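Local atomic coordinates of L-talarate/galactarate dehydratase (Salmonella typhimurium, PDB entry 2PP0), a protein that catalyses the magnesium-dependent dehydration of L-talarate (L-altrarate) and galactarate to 5-keto-4-deoxy-D-glucarate, and also epimerises L-talarate to galactarate. Residues B[34-39]-B[384-388]; B[129-133]-B[302-307]; B[141-145]-B[374-378]; B[327-332]-B[348-354]. All blocks are in the same frame, centred on the assembly; numbering follows the deposited sequence.

Contact 1: residues B[34-39]-B[384-388]; sequences SLAFLP and ARRWT
One face of the W387 indole is covered by P39 and by the backbone of F37. P39 CD sits over the five-membered ring, 3.7 Å from its centroid and 24° off the ring normal, a CH-pi contact. P39 CG follows over the same face, toward CZ2 and NE1. The carbonyl O of F37 lies 3.4 Å above the ring plane, displaced toward the rim near CB and CG. W387 CG is anti to its own carbonyl carbon (chi1 -75°), which turns the ring along the strand toward P39.

The backbones meet next to this ring. F37 N donates to W387 O at 3.0 Å with an N-H...O angle of 155°. A36 and T388 form an antiparallel, non-hydrogen-bonded pair with CA atoms 3.9 Å apart. Here helix 382-386 ends and the chain enters strand 388-395, an outermost strand of the four-stranded antiparallel sheet. That sheet includes strand 28-40, so the C-terminal end of the chain is joined to its N-terminal part.

A36 CB and T388 OG1 lie on the same face of the sheet. T388 OG1 donates to A384 O at 2.8 Å, back into the last helical turn. A water 2.9 Å from T388 OG1 donates to that hydroxyl. The same water accepts from R385 NH1, in the guanidinium plane, and is hydrogen-bonded to S34 OG. R385 NH1 also forms a salt bridge with E66.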
loop_
_atom_site.group_PDB
_atom_site.type_symbol
_atom_site.label_atom_id
_atom_site.label_comp_id
_atom_site.label_asym_id
_atom_site.label_seq_id
_atom_site.Cartn_x
_atom_site.Cartn_y
_atom_site.Cartn_z
ATOM N N SER B 34 2.450 -15.094 23.606
ATOM C CA SER B 34 2.510 -16.502 23.958
ATOM C C SER B 34 3.495 -17.259 23.081
ATOM O O SER B 34 3.652 -16.953 21.895
ATOM C CB SER B 34 1.130 -17.153 23.815
ATOM O OG SER B 34 0.185 -16.582 24.705
ATOM N N LEU B 35 4.176 -18.233 23.680
ATOM C CA LEU B 35 5.102 -19.085 22.950
ATOM C C LEU B 35 4.532 -20.481 23.105
ATOM O O LEU B 35 4.493 -21.025 24.210
ATOM C CB LEU B 35 6.514 -19.042 23.542
ATOM C CG LEU B 35 7.459 -20.075 22.910
ATOM C CD1 LEU B 35 7.525 -19.847 21.402
ATOM C CD2 LEU B 35 8.859 -19.980 23.536
ATOM N N ALA B 36 4.073 -21.055 22.002
ATOM C CA ALA B 36 3.498 -22.389 22.037
ATOM C C ALA B 36 4.245 -23.300 21.085
ATOM O O ALA B 36 4.958 -22.833 20.199
ATOM C CB ALA B 36 2.018 -22.331 21.653
ATOM N N PHE B 37 4.086 -24.602 21.274
ATOM C CA PHE B 37 4.730 -25.565 20.405
ATOM C C PHE B 37 3.722 -26.552 19.848
ATOM O O PHE B 37 3.026 -27.253 20.588
ATOM C CB PHE B 37 5.853 -26.283 21.150
ATOM C CG PHE B 37 7.091 -25.447 21.306
ATOM C CD1 PHE B 37 8.021 -25.362 20.274
ATOM C CD2 PHE B 37 7.300 -24.699 22.459
ATOM C CE1 PHE B 37 9.139 -24.543 20.390
ATOM C CE2 PHE B 37 8.416 -23.873 22.584
ATOM C CZ PHE B 37 9.335 -23.796 21.547
ATOM N N LEU B 38 3.646 -26.574 18.525
ATOM C CA LEU B 38 2.749 -27.442 17.787
ATOM C C LEU B 38 3.503 -28.733 17.492
ATOM O O LEU B 38 4.470 -28.736 16.731
ATOM C CB LEU B 38 2.353 -26.749 16.484
ATOM C CG LEU B 38 1.490 -27.486 15.466
ATOM C CD1 LEU B 38 0.083 -27.616 16.011
ATOM C CD2 LEU B 38 1.477 -26.713 14.153
ATOM N N PRO B 39 3.076 -29.849 18.098
ATOM C CA PRO B 39 3.747 -31.132 17.874
ATOM C C PRO B 39 3.371 -31.851 16.581
ATOM O O PRO B 39 2.221 -31.812 16.139
ATOM C CB PRO B 39 3.359 -31.935 19.112
ATOM C CG PRO B 39 1.961 -31.449 19.382
ATOM C CD PRO B 39 2.097 -29.948 19.198
ATOM N N ALA B 384 -4.636 -24.360 21.604
ATOM C CA ALA B 384 -3.533 -23.416 21.457
ATOM C C ALA B 384 -3.058 -22.997 22.843
ATOM O O ALA B 384 -1.875 -22.721 23.051
ATOM C CB ALA B 384 -3.982 -22.189 20.661
ATOM N N ARG B 385 -3.986 -22.949 23.792
ATOM C CA ARG B 385 -3.643 -22.573 25.157
ATOM C C ARG B 385 -2.921 -23.746 25.807
ATOM O O ARG B 385 -1.944 -23.558 26.526
ATOM C CB ARG B 385 -4.904 -22.231 25.953
ATOM C CG ARG B 385 -5.772 -21.148 25.312
ATOM C CD ARG B 385 -4.994 -19.854 25.087
ATOM N NE ARG B 385 -5.881 -18.757 24.712
ATOM C CZ ARG B 385 -5.481 -17.512 24.461
ATOM N NH1 ARG B 385 -4.194 -17.186 24.534
ATOM N NH2 ARG B 385 -6.377 -16.586 24.150
ATOM N N ARG B 386 -3.409 -24.955 25.544
ATOM C CA ARG B 386 -2.802 -26.163 26.090
ATOM C C ARG B 386 -1.354 -26.279 25.621
ATOM O O ARG B 386 -0.495 -26.750 26.360
ATOM C CB ARG B 386 -3.563 -27.413 25.635
ATOM C CG ARG B 386 -4.661 -27.910 26.573
ATOM C CD ARG B 386 -5.175 -29.266 26.079
ATOM N NE ARG B 386 -4.066 -30.188 25.799
ATOM C CZ ARG B 386 -4.193 -31.351 25.162
ATOM N NH1 ARG B 386 -5.386 -31.747 24.732
ATOM N NH2 ARG B 386 -3.127 -32.116 24.941
ATOM N N TRP B 387 -1.092 -25.856 24.387
ATOM C CA TRP B 387 0.254 -25.934 23.829
ATOM C C TRP B 387 1.157 -24.751 24.155
ATOM O O TRP B 387 2.304 -24.703 23.712
ATOM C CB TRP B 387 0.189 -26.109 22.313
ATOM C CG TRP B 387 -0.193 -27.492 21.881
ATOM C CD1 TRP B 387 0.036 -28.654 22.559
ATOM C CD2 TRP B 387 -0.809 -27.865 20.643
ATOM N NE1 TRP B 387 -0.393 -29.727 21.819
ATOM C CE2 TRP B 387 -0.915 -29.273 20.638
ATOM C CE3 TRP B 387 -1.277 -27.147 19.534
ATOM C CZ2 TRP B 387 -1.471 -29.979 19.567
ATOM C CZ3 TRP B 387 -1.830 -27.849 18.470
ATOM C CH2 TRP B 387 -1.921 -29.252 18.495
ATOM N N THR B 388 0.648 -23.793 24.920
ATOM C CA THR B 388 1.444 -22.630 25.291
ATOM C C THR B 388 2.403 -23.010 26.420
ATOM O O THR B 388 1.981 -23.564 27.437
ATOM C CB THR B 388 0.544 -21.470 25.756
ATOM O OG1 THR B 388 -0.252 -21.013 24.654
ATOM C CG2 THR B 388 1.379 -20.321 26.285
HETATM O O HOH W 1 -1.730 -18.555 24.927
#

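Contact 2: residues B[129-133]-B[302-307]; sequences VQAIS and APRVGG
The backbone carbonyl of R304 receives the side-chain amide of Q130. Q130 NE2 donates to R304 O at 3.2 Å, and the bond is somewhat bent, with an N-H...O angle of 144°. The donor lies in the carbonyl plane, on a lone pair. The acceptor is tilted 20° out of the Q130 amide plane. Q130 CG is anti to the carbonyl carbon of its own residue, and the chain runs extended from there. This course carries Q130 CG past the carbonyl oxygens of P303 and R304, at 3.3 Å from P303 O. NE2 then lies alongside CB and CG of R304. The guanidinium of R304 is engaged elsewhere, in a salt bridge with the magnesium ligand E278.

Helix 127-146 belongs to the N-terminal part of the enolase-superfamily fold. The short, weakly bonded helix 302-305 follows barrel strand 297-298 and comes just after D301, which is thought to raise the basicity of the active-site histidine. The contact therefore joins the capping domain to the barrel beside the catalytic machinery.

S133 OG donates to P303 O, although the hydroxyl is modelled too close to a neighbour and its position is less certain. G306, with positive phi, ends this helix in a Schellman motif. G306 CA packs against V129 O in a CA-H...O contact of 3.3 Å, with an angle of 157° at the hydrogen. V129 CG2 lies over the same glycine, 3.8 Å from G306 CA. G307 follows as the N-cap of helix 308-320, and its CA is 4.1 Å from that of S133.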
loop_
_atom_site.group_PDB
_atom_site.type_symbol
_atom_site.label_atom_id
_atom_site.label_comp_id
_atom_site.label_asym_id
_atom_site.label_seq_id
_atom_site.Cartn_x
_atom_site.Cartn_y
_atom_site.Cartn_z
ATOM N N VAL B 129 12.589 -8.808 13.326
ATOM C CA VAL B 129 11.363 -8.361 12.655
ATOM C C VAL B 129 10.319 -9.469 12.733
ATOM O O VAL B 129 9.114 -9.221 12.624
ATOM C CB VAL B 129 11.596 -7.932 11.169
ATOM C CG1 VAL B 129 12.632 -6.820 11.116
ATOM C CG2 VAL B 129 12.015 -9.108 10.311
ATOM N N GLN B 130 10.783 -10.695 12.947
ATOM C CA GLN B 130 9.867 -11.817 13.075
ATOM C C GLN B 130 9.210 -11.776 14.458
ATOM O O GLN B 130 8.221 -12.463 14.705
ATOM C CB GLN B 130 10.605 -13.138 12.861
ATOM C CG GLN B 130 10.885 -13.438 11.396
ATOM C CD GLN B 130 11.630 -14.743 11.211
ATOM O OE1 GLN B 130 11.587 -15.618 12.076
ATOM N NE2 GLN B 130 12.305 -14.889 10.072
ATOM N N ALA B 131 9.772 -10.959 15.346
ATOM C CA ALA B 131 9.235 -10.779 16.690
ATOM C C ALA B 131 8.192 -9.659 16.613
ATOM O O ALA B 131 7.308 -9.559 17.464
ATOM C CB ALA B 131 10.340 -10.395 17.661
ATOM N N ILE B 132 8.318 -8.810 15.594
ATOM C CA ILE B 132 7.364 -7.721 15.377
ATOM C C ILE B 132 6.160 -8.297 14.616
ATOM O O ILE B 132 5.021 -7.870 14.814
ATOM C CB ILE B 132 8.011 -6.561 14.552
ATOM C CG1 ILE B 132 9.116 -5.894 15.375
ATOM C CG2 ILE B 132 6.957 -5.520 14.163
ATOM C CD1 ILE B 132 9.827 -4.758 14.654
ATOM N N SER B 133 6.422 -9.286 13.766
ATOM C CA SER B 133 5.387 -9.940 12.960
ATOM C C SER B 133 4.049 -10.227 13.659
ATOM O O SER B 133 2.987 -9.845 13.154
ATOM C CB SER B 133 5.922 -11.247 12.372
ATOM O OG SER B 133 6.804 -10.996 11.296
ATOM N N ALA B 302 4.828 -13.883 5.289
ATOM C CA ALA B 302 4.571 -12.738 6.159
ATOM C C ALA B 302 5.228 -12.878 7.528
ATOM O O ALA B 302 5.877 -11.950 8.007
ATOM C CB ALA B 302 3.058 -12.502 6.308
ATOM N N PRO B 303 5.046 -14.027 8.196
ATOM C CA PRO B 303 5.688 -14.157 9.509
ATOM C C PRO B 303 7.205 -13.921 9.417
ATOM O O PRO B 303 7.774 -13.170 10.203
ATOM C CB PRO B 303 5.343 -15.591 9.916
ATOM C CG PRO B 303 3.956 -15.766 9.321
ATOM C CD PRO B 303 4.134 -15.159 7.935
ATOM N N ARG B 304 7.837 -14.530 8.418
ATOM C CA ARG B 304 9.280 -14.412 8.230
ATOM C C ARG B 304 9.844 -13.070 7.791
ATOM O O ARG B 304 10.976 -12.742 8.146
ATOM C CB ARG B 304 9.762 -15.472 7.252
ATOM C CG ARG B 304 9.880 -16.835 7.871
ATOM C CD ARG B 304 10.649 -17.769 6.974
ATOM N NE ARG B 304 10.873 -19.043 7.640
ATOM C CZ ARG B 304 10.797 -20.218 7.029
ATOM N NH1 ARG B 304 10.502 -20.268 5.736
ATOM N NH2 ARG B 304 11.006 -21.338 7.712
ATOM N N VAL B 305 9.081 -12.296 7.022
ATOM C CA VAL B 305 9.583 -11.011 6.548
ATOM C C VAL B 305 9.277 -9.841 7.470
ATOM O O VAL B 305 9.652 -8.708 7.180
ATOM C CB VAL B 305 9.045 -10.669 5.134
ATOM C CG1 VAL B 305 9.362 -11.803 4.173
ATOM C CG2 VAL B 305 7.544 -10.402 5.186
ATOM N N GLY B 306 8.589 -10.099 8.576
ATOM C CA GLY B 306 8.287 -9.013 9.487
ATOM C C GLY B 306 6.814 -8.646 9.611
ATOM O O GLY B 306 6.494 -7.666 10.276
ATOM N N GLY B 307 5.929 -9.409 8.969
ATOM C CA GLY B 307 4.499 -9.141 9.072
ATOM C C GLY B 307 3.783 -8.783 7.778
ATOM O O GLY B 307 4.333 -8.895 6.684
#

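Contact 3: residues B[141-145]-B[374-378]; sequences DMKAK and HGLGF
D141 meets the turn 374-377 along most of its side chain. Its CG is anti to the backbone N (chi1 177°), which carries the carboxylate off the helix toward L376. D141 CB lies 4.2 Å from L376 CG, and the two side chains cross at about a right angle. At the tip, D141 OD1 accepts from L376 N at 2.8 Å. The bond is nearly straight, 169° at the hydrogen, and the donor arrives almost along the C-O axis. OD1 also packs against G375 CA and L376 CG. A water donates to the same oxygen, and accepts from F378 N at 3.2 Å, so the carboxylate is tied to L376 in the turn and, through water, to F378 just after it.

The other oxygen, OD2, pairs with K145 one turn on in the same helix. K145 NZ reaches D141 OD2 at 2.8 Å on the syn side, 17° out of the carboxylate plane, in a salt bridge. OD2 also receives V76 N, and K145 NZ has a second acidic partner in E74. These partners probably favour an ionised carboxylate.

K145 runs extended beyond CG beside the turn. K145 CG touches H374 CB at 3.9 Å, and the side chains cross obliquely. A second water bridges the helix and the histidine. It donates to K145 O at 2.8 Å and is hydrogen-bonded to H374 ND1 in the ring plane. A144 CB rests on G375 CA at 3.6 Å.

The motif is a type II' beta turn from H374 to G377, with G375 at its second position in positive phi, docked by a side-chain carboxylate on a helix of the N-terminal capping domain.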
loop_
_atom_site.group_PDB
_atom_site.type_symbol
_atom_site.label_atom_id
_atom_site.label_comp_id
_atom_site.label_asym_id
_atom_site.label_seq_id
_atom_site.Cartn_x
_atom_site.Cartn_y
_atom_site.Cartn_z
ATOM N N ASP B 141 -5.263 -7.237 11.873
ATOM C CA ASP B 141 -6.453 -8.017 12.222
ATOM C C ASP B 141 -7.448 -7.073 12.899
ATOM O O ASP B 141 -8.638 -7.074 12.583
ATOM C CB ASP B 141 -6.063 -9.159 13.178
ATOM C CG ASP B 141 -7.257 -9.983 13.652
ATOM O OD1 ASP B 141 -7.943 -10.619 12.815
ATOM O OD2 ASP B 141 -7.503 -9.999 14.878
ATOM N N MET B 142 -6.938 -6.253 13.816
ATOM C CA MET B 142 -7.758 -5.293 14.548
ATOM C C MET B 142 -8.364 -4.241 13.622
ATOM O O MET B 142 -9.565 -3.958 13.698
ATOM C CB MET B 142 -6.931 -4.593 15.640
ATOM C CG MET B 142 -7.708 -3.532 16.432
ATOM S SD MET B 142 -6.751 -2.575 17.646
ATOM C CE MET B 142 -6.658 -3.801 18.928
ATOM N N LYS B 143 -7.546 -3.663 12.747
ATOM C CA LYS B 143 -8.052 -2.636 11.840
ATOM C C LYS B 143 -9.162 -3.154 10.932
ATOM O O LYS B 143 -10.138 -2.444 10.674
ATOM C CB LYS B 143 -6.922 -2.037 10.990
ATOM C CG LYS B 143 -7.425 -0.965 10.038
ATOM C CD LYS B 143 -6.308 -0.190 9.365
ATOM C CE LYS B 143 -5.618 0.755 10.329
ATOM N NZ LYS B 143 -4.676 1.650 9.598
ATOM N N ALA B 144 -9.019 -4.385 10.449
ATOM C CA ALA B 144 -10.026 -4.986 9.583
ATOM C C ALA B 144 -11.323 -5.162 10.369
ATOM O O ALA B 144 -12.406 -4.814 9.888
ATOM C CB ALA B 144 -9.546 -6.341 9.060
ATOM N N LYS B 145 -11.205 -5.704 11.579
ATOM C CA LYS B 145 -12.364 -5.910 12.439
ATOM C C LYS B 145 -13.037 -4.577 12.748
ATOM O O LYS B 145 -14.260 -4.499 12.834
ATOM C CB LYS B 145 -11.944 -6.600 13.742
ATOM C CG LYS B 145 -11.550 -8.051 13.554
ATOM C CD LYS B 145 -10.989 -8.666 14.832
ATOM C CE LYS B 145 -10.726 -10.159 14.648
ATOM N NZ LYS B 145 -9.984 -10.744 15.812
ATOM N N HIS B 374 -14.553 -11.546 10.174
ATOM C CA HIS B 374 -13.737 -10.332 10.124
ATOM C C HIS B 374 -12.256 -10.556 10.451
ATOM O O HIS B 374 -11.888 -11.560 11.068
ATOM C CB HIS B 374 -14.324 -9.277 11.067
ATOM C CG HIS B 374 -15.751 -8.931 10.769
ATOM N ND1 HIS B 374 -16.474 -8.033 11.524
ATOM C CD2 HIS B 374 -16.590 -9.365 9.796
ATOM C CE1 HIS B 374 -17.697 -7.929 11.033
ATOM N NE2 HIS B 374 -17.793 -8.728 9.984
ATOM N N GLY B 375 -11.414 -9.610 10.035
ATOM C CA GLY B 375 -9.984 -9.728 10.284
ATOM C C GLY B 375 -9.450 -10.998 9.653
ATOM O O GLY B 375 -9.864 -11.365 8.556
ATOM N N LEU B 376 -8.526 -11.674 10.332
ATOM C CA LEU B 376 -7.982 -12.917 9.799
ATOM C C LEU B 376 -9.087 -13.966 9.742
ATOM O O LEU B 376 -9.025 -14.902 8.951
ATOM C CB LEU B 376 -6.829 -13.420 10.680
ATOM C CG LEU B 376 -5.615 -12.492 10.741
ATOM C CD1 LEU B 376 -4.597 -13.005 11.766
ATOM C CD2 LEU B 376 -4.996 -12.409 9.352
ATOM N N GLY B 377 -10.099 -13.802 10.592
ATOM C CA GLY B 377 -11.207 -14.743 10.615
ATOM C C GLY B 377 -10.944 -15.994 11.434
ATOM O O GLY B 377 -11.489 -17.061 11.148
ATOM N N PHE B 378 -10.111 -15.869 12.461
ATOM C CA PHE B 378 -9.780 -17.010 13.308
ATOM C C PHE B 378 -9.713 -16.607 14.769
ATOM O O PHE B 378 -9.317 -15.488 15.088
ATOM C CB PHE B 378 -8.419 -17.599 12.901
ATOM C CG PHE B 378 -8.420 -18.301 11.562
ATOM C CD1 PHE B 378 -8.995 -19.561 11.419
ATOM C CD2 PHE B 378 -7.822 -17.711 10.452
ATOM C CE1 PHE B 378 -8.973 -20.224 10.193
ATOM C CE2 PHE B 378 -7.793 -18.366 9.218
ATOM C CZ PHE B 378 -8.369 -19.625 9.089
HETATM O O HOH W 2 -9.103 -13.030 13.435
HETATM O O HOH W 3 -15.646 -6.818 13.710
#

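Contact 4: residues B[327-332]-B[348-354]; sequences PHFAME and EHFEWLN
F329 sets its ring edge against the face of F350. The planes stand at 89° and the centroids are 5.1 Å apart, a T-shaped pair. This is the active-site rim of the enolase-superfamily barrel, where the segment after strand 324-325 carries the catalytic H328 and strand 346-349 carries the substrate-binding E348. F329 CG is anti to the backbone N, which sends the ring between F350 and L353. F329 CD1 approaches F350 CD1 at 3.6 Å. CZ meets L353, whose side chain comes from the opposite direction. The W352 indole lies obliquely to F329 and completes an aromatic cluster. K82, another substrate-binding residue, makes cation-pi contacts with both phenylalanines.

H328 and E348 lie side by side and point the same way, with ring and carboxylate 73° apart. E348 OE1 accepts from F329 N at 2.8 Å on its anti side, 29° out of the carboxylate plane. Its OE2 is paired with K195, while H328 ND1 bonds to D301. M331 and H349 also run side by side, and M331 SD lies 3.8 Å from H349 CD2. L353 CD1 meets E332 OE1 at 3.6 Å.

Two waters bridge the segments. One donates to P327 O and F329 O and accepts from E348 N. The other accepts from L353 N at 2.9 Å, donates weakly to E332 OE2, and donates to F350 O at 2.6 Å.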
loop_
_atom_site.group_PDB
_atom_site.type_symbol
_atom_site.label_atom_id
_atom_site.label_comp_id
_atom_site.label_asym_id
_atom_site.label_seq_id
_atom_site.Cartn_x
_atom_site.Cartn_y
_atom_site.Cartn_z
ATOM N N PRO B 327 2.635 -17.302 -1.794
ATOM C CA PRO B 327 3.085 -17.204 -0.400
ATOM C C PRO B 327 3.382 -18.572 0.208
ATOM O O PRO B 327 2.783 -19.585 -0.167
ATOM C CB PRO B 327 1.915 -16.517 0.305
ATOM C CG PRO B 327 1.232 -15.754 -0.793
ATOM C CD PRO B 327 1.287 -16.722 -1.947
ATOM N N HIS B 328 4.302 -18.597 1.161
ATOM C CA HIS B 328 4.671 -19.847 1.803
ATOM C C HIS B 328 4.010 -20.058 3.160
ATOM O O HIS B 328 4.001 -19.158 4.003
ATOM C CB HIS B 328 6.193 -19.915 1.958
ATOM C CG HIS B 328 6.657 -20.963 2.920
ATOM N ND1 HIS B 328 6.890 -20.698 4.253
ATOM C CD2 HIS B 328 6.902 -22.282 2.750
ATOM C CE1 HIS B 328 7.260 -21.811 4.862
ATOM N NE2 HIS B 328 7.274 -22.786 3.973
ATOM N N PHE B 329 3.444 -21.248 3.355
ATOM C CA PHE B 329 2.835 -21.610 4.634
ATOM C C PHE B 329 1.743 -20.631 5.070
ATOM O O PHE B 329 1.114 -19.974 4.239
ATOM C CB PHE B 329 3.957 -21.675 5.686
ATOM C CG PHE B 329 3.601 -22.417 6.952
ATOM C CD1 PHE B 329 2.992 -23.668 6.905
ATOM C CD2 PHE B 329 3.954 -21.893 8.193
ATOM C CE1 PHE B 329 2.748 -24.390 8.080
ATOM C CE2 PHE B 329 3.716 -22.602 9.370
ATOM C CZ PHE B 329 3.113 -23.855 9.313
ATOM N N ALA B 330 1.521 -20.569 6.380
ATOM C CA ALA B 330 0.535 -19.697 7.020
ATOM C C ALA B 330 -0.645 -19.268 6.140
ATOM O O ALA B 330 -0.886 -18.072 5.966
ATOM C CB ALA B 330 1.242 -18.463 7.578
ATOM N N MET B 331 -1.388 -20.237 5.606
ATOM C CA MET B 331 -2.529 -19.915 4.751
ATOM C C MET B 331 -3.578 -19.083 5.487
ATOM O O MET B 331 -4.344 -18.341 4.864
ATOM C CB MET B 331 -3.164 -21.198 4.173
ATOM C CG MET B 331 -3.579 -22.252 5.195
ATOM S SD MET B 331 -4.267 -23.755 4.430
ATOM C CE MET B 331 -5.168 -24.422 5.831
ATOM N N GLU B 332 -3.590 -19.188 6.813
ATOM C CA GLU B 332 -4.540 -18.442 7.634
ATOM C C GLU B 332 -4.337 -16.942 7.446
ATOM O O GLU B 332 -5.267 -16.147 7.607
ATOM C CB GLU B 332 -4.375 -18.814 9.112
ATOM C CG GLU B 332 -4.752 -20.266 9.469
ATOM C CD GLU B 332 -3.794 -21.313 8.907
ATOM O OE1 GLU B 332 -2.649 -20.963 8.536
ATOM O OE2 GLU B 332 -4.179 -22.502 8.852
ATOM N N GLU B 348 -0.690 -22.209 -0.490
ATOM C CA GLU B 348 -0.107 -23.472 -0.058
ATOM C C GLU B 348 -0.827 -24.041 1.153
ATOM O O GLU B 348 -1.060 -23.346 2.144
ATOM C CB GLU B 348 1.380 -23.260 0.250
ATOM C CG GLU B 348 2.077 -24.440 0.903
ATOM C CD GLU B 348 3.577 -24.230 1.013
ATOM O OE1 GLU B 348 3.998 -23.104 1.381
ATOM O OE2 GLU B 348 4.329 -25.193 0.735
ATOM N N HIS B 349 -1.177 -25.317 1.079
ATOM C CA HIS B 349 -1.895 -25.947 2.176
ATOM C C HIS B 349 -1.119 -26.927 3.049
ATOM O O HIS B 349 -0.373 -27.777 2.555
ATOM C CB HIS B 349 -3.149 -26.648 1.638
ATOM C CG HIS B 349 -3.821 -27.537 2.640
ATOM N ND1 HIS B 349 -3.301 -28.757 3.018
ATOM C CD2 HIS B 349 -4.961 -27.377 3.353
ATOM C CE1 HIS B 349 -4.092 -29.310 3.921
ATOM N NE2 HIS B 349 -5.106 -28.492 4.142
ATOM N N PHE B 350 -1.327 -26.773 4.354
ATOM C CA PHE B 350 -0.775 -27.615 5.410
ATOM C C PHE B 350 -1.944 -27.686 6.397
ATOM O O PHE B 350 -2.698 -26.720 6.526
ATOM C CB PHE B 350 0.399 -26.951 6.142
ATOM C CG PHE B 350 1.701 -26.970 5.393
ATOM C CD1 PHE B 350 1.966 -26.037 4.397
ATOM C CD2 PHE B 350 2.694 -27.888 5.732
ATOM C CE1 PHE B 350 3.202 -26.012 3.755
ATOM C CE2 PHE B 350 3.933 -27.870 5.092
ATOM C CZ PHE B 350 4.186 -26.929 4.104
ATOM N N GLU B 351 -2.098 -28.804 7.094
ATOM C CA GLU B 351 -3.179 -28.928 8.068
ATOM C C GLU B 351 -2.616 -28.665 9.463
ATOM O O GLU B 351 -3.357 -28.537 10.439
ATOM C CB GLU B 351 -3.782 -30.337 8.024
ATOM C CG GLU B 351 -2.805 -31.446 8.407
ATOM C CD GLU B 351 -2.055 -32.024 7.216
ATOM O OE1 GLU B 351 -1.575 -31.249 6.363
ATOM O OE2 GLU B 351 -1.938 -33.265 7.142
ATOM N N TRP B 352 -1.294 -28.571 9.534
ATOM C CA TRP B 352 -0.574 -28.361 10.781
ATOM C C TRP B 352 -1.169 -27.369 11.768
ATOM O O TRP B 352 -1.266 -27.658 12.958
ATOM C CB TRP B 352 0.865 -27.941 10.476
ATOM C CG TRP B 352 1.650 -28.954 9.695
ATOM C CD1 TRP B 352 1.213 -30.169 9.241
ATOM C CD2 TRP B 352 3.010 -28.832 9.271
ATOM N NE1 TRP B 352 2.220 -30.809 8.557
ATOM C CE2 TRP B 352 3.334 -30.009 8.560
ATOM C CE3 TRP B 352 3.988 -27.840 9.421
ATOM C CZ2 TRP B 352 4.595 -30.222 8.000
ATOM C CZ3 TRP B 352 5.242 -28.050 8.865
ATOM C CH2 TRP B 352 5.533 -29.233 8.162
ATOM N N LEU B 353 -1.559 -26.198 11.279
ATOM C CA LEU B 353 -2.103 -25.164 12.151
ATOM C C LEU B 353 -3.601 -25.256 12.436
ATOM O O LEU B 353 -4.109 -24.526 13.285
ATOM C CB LEU B 353 -1.777 -23.780 11.574
ATOM C CG LEU B 353 -0.301 -23.542 11.220
ATOM C CD1 LEU B 353 -0.106 -22.102 10.759
ATOM C CD2 LEU B 353 0.584 -23.835 12.431
ATOM N N ASN B 354 -4.306 -26.146 11.741
ATOM C CA ASN B 354 -5.753 -26.289 11.939
ATOM C C ASN B 354 -6.195 -26.299 13.401
ATOM O O ASN B 354 -7.105 -25.569 13.776
ATOM C CB ASN B 354 -6.285 -27.558 11.257
ATOM C CG ASN B 354 -6.310 -27.445 9.752
ATOM O OD1 ASN B 354 -6.245 -26.346 9.199
ATOM N ND2 ASN B 354 -6.421 -28.584 9.073
HETATM O O HOH W 4 0.356 -20.169 1.169
HETATM O O HOH W 5 -2.369 -25.262 8.633
#

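How the contacts relate
Contacts 2, 3 and 4 are buried, while contact 1 is partly buried, its centre about 19 Å from the centre of the chain. Contacts 2 and 3 share helix 127-146, which meets barrel-domain segments at two places about 18 Å apart between centres. Contact 4 holds active-site residues. It touches the other three: R304 of contact 2 packs on H328, L38 of contact 1 on W352 and L353, and F378 of contact 3 on E332. The chemistry differs with place. Contact 1 combines sheet pairing with an indole. Contact 2 relies on backbone carbonyls and glycines, contact 3 on a carboxylate. Contact 4 mixes aromatic packing with active-site polar groups.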